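Local coordinates for protein putative phosphosugar isomerase (Silicibacter pomeroyi DSS-3, PDB 3FJ1) that is of unproven function but, as a protein with two SIS domains, probably binds phosphosugars and may act as an isomerase or aminotransferase, at residues 207-212 with 251-256. Sequence-based numbering, arbitrary orientation.
Sequences SLFTLG and VEEGFP
Phe209 N donates to Pro256 O across 3.0 Å, an almost straight bond (176° at the hydrogen), and this is the one hydrogen bond joining 207-212 to 251-256. Leu208 CD1 lies 3.5 Å from the same Pro256 O, while Pro256 CD sits 3.2 Å from Ser207 O.

The rest is packing, with the Phe255 ring in the middle. Ser207 CB stands over the centre of one face in a CH-pi contact, 3.5 Å from the ring centroid, and Glu253 O lies above the opposite face, toward the rim. The ring is thus sandwiched between Ser207 CB and the backbone carbonyl of Glu253. At its edge, in plane, come Phe209 CE2 and Glu253 OE1. With an alanine here instead of Phe255, Ser207 CB would probably lose its aromatic partner and a gap would be likely to open beside Phe209 CE2.

Phe209 reaches across with the far end of its ring: CE2 is 3.8 Å from Phe255 CB and 3.7 Å from Glu253 CB, the latter at the ring edge. Glu253, bent at chi2 (-74°), runs about perpendicular to the Phe209 side chain, its CG 3.8 Å from Phe209 CZ.

Gly254, with positive phi (71°), is the first residue to leave helical geometry, and Arg205 hydrogen-bonds to the carbonyls of Glu253 and Gly254. Met198, Ala201 and Ile202 of helix 196-204 pack on Pro256. The chain then enters strand 257-259, parallel to 208-212, and the backbone of Phe209 also hydrogen-bonds to that of Leu258. The contact therefore marks where two adjacent parallel strands of the second SIS domain come together, in the five-stranded parallel sheet, order 2-1-3-4-5, of its alpha/beta sandwich.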
# COMPACT_ATOMS: atom_id res chain seq x y z
N SER A 207 -7.65 -19.40 -8.61
CA SER A 207 -7.10 -18.09 -8.25
C SER A 207 -8.13 -17.50 -7.30
O SER A 207 -9.28 -17.95 -7.28
CB SER A 207 -6.93 -17.17 -9.45
OG SER A 207 -5.79 -17.54 -10.16
N LEU A 208 -7.77 -16.43 -6.61
CA LEU A 208 -8.68 -15.91 -5.60
C LEU A 208 -8.65 -14.41 -5.50
O LEU A 208 -7.58 -13.82 -5.49
CB LEU A 208 -8.31 -16.51 -4.26
CG LEU A 208 -9.09 -16.03 -3.03
CD1 LEU A 208 -10.54 -16.55 -3.11
CD2 LEU A 208 -8.40 -16.45 -1.74
N PHE A 209 -9.83 -13.78 -5.39
CA PHE A 209 -9.93 -12.38 -5.07
C PHE A 209 -10.45 -12.23 -3.64
O PHE A 209 -11.40 -12.88 -3.24
CB PHE A 209 -10.85 -11.63 -6.04
CG PHE A 209 -10.36 -11.66 -7.46
CD1 PHE A 209 -9.21 -11.00 -7.81
CD2 PHE A 209 -11.08 -12.33 -8.44
CE1 PHE A 209 -8.76 -11.00 -9.13
CE2 PHE A 209 -10.64 -12.36 -9.75
CZ PHE A 209 -9.46 -11.68 -10.10
N THR A 210 -9.72 -11.46 -2.84
CA THR A 210 -10.16 -11.14 -1.47
C THR A 210 -10.58 -9.66 -1.41
O THR A 210 -10.02 -8.82 -2.12
CB THR A 210 -9.07 -11.45 -0.44
OG1 THR A 210 -7.89 -10.68 -0.75
CG2 THR A 210 -8.76 -12.97 -0.48
N LEU A 211 -11.59 -9.39 -0.59
CA LEU A 211 -12.08 -8.04 -0.38
C LEU A 211 -12.11 -7.71 1.10
O LEU A 211 -12.29 -8.57 1.97
CB LEU A 211 -13.50 -7.86 -0.94
CG LEU A 211 -13.80 -8.25 -2.38
CD1 LEU A 211 -15.31 -7.95 -2.70
CD2 LEU A 211 -12.89 -7.54 -3.34
N GLY A 212 -11.96 -6.43 1.37
CA GLY A 212 -12.09 -5.89 2.71
C GLY A 212 -12.61 -4.46 2.58
O GLY A 212 -12.65 -3.91 1.50
N VAL A 251 -15.49 -9.73 -12.30
CA VAL A 251 -16.49 -10.69 -12.78
C VAL A 251 -16.03 -11.50 -14.01
O VAL A 251 -16.21 -12.72 -14.07
CB VAL A 251 -17.80 -9.98 -13.14
CG1 VAL A 251 -18.78 -10.97 -13.75
CG2 VAL A 251 -18.41 -9.27 -11.92
N GLU A 252 -15.46 -10.81 -15.00
CA GLU A 252 -14.98 -11.45 -16.23
C GLU A 252 -13.84 -12.47 -15.98
O GLU A 252 -13.63 -13.40 -16.76
CB GLU A 252 -14.55 -10.34 -17.22
CG GLU A 252 -14.20 -10.79 -18.65
CD GLU A 252 -13.80 -9.63 -19.58
OE1 GLU A 252 -14.27 -8.49 -19.38
OE2 GLU A 252 -13.02 -9.87 -20.53
N GLU A 253 -13.10 -12.28 -14.88
CA GLU A 253 -12.01 -13.19 -14.54
C GLU A 253 -12.51 -14.59 -14.21
O GLU A 253 -11.80 -15.57 -14.43
CB GLU A 253 -11.20 -12.62 -13.38
CG GLU A 253 -10.23 -11.54 -13.78
CD GLU A 253 -9.05 -12.12 -14.52
OE1 GLU A 253 -8.19 -12.76 -13.88
OE2 GLU A 253 -8.99 -11.94 -15.75
N GLY A 254 -13.72 -14.67 -13.66
CA GLY A 254 -14.32 -15.96 -13.31
C GLY A 254 -13.69 -16.69 -12.13
O GLY A 254 -13.76 -17.92 -12.07
N PHE A 255 -13.08 -15.96 -11.20
CA PHE A 255 -12.51 -16.58 -10.01
C PHE A 255 -13.35 -16.27 -8.75
O PHE A 255 -14.06 -15.25 -8.72
CB PHE A 255 -11.07 -16.16 -9.81
CG PHE A 255 -10.18 -16.57 -10.95
CD1 PHE A 255 -9.95 -17.92 -11.21
CD2 PHE A 255 -9.59 -15.63 -11.78
CE1 PHE A 255 -9.14 -18.31 -12.26
CE2 PHE A 255 -8.77 -16.01 -12.83
CZ PHE A 255 -8.56 -17.35 -13.09
N PRO A 256 -13.25 -17.15 -7.73
CA PRO A 256 -14.02 -16.92 -6.51
C PRO A 256 -13.59 -15.63 -5.79
O PRO A 256 -12.40 -15.24 -5.80
CB PRO A 256 -13.70 -18.14 -5.63
CG PRO A 256 -13.08 -19.13 -6.51
CD PRO A 256 -12.46 -18.39 -7.65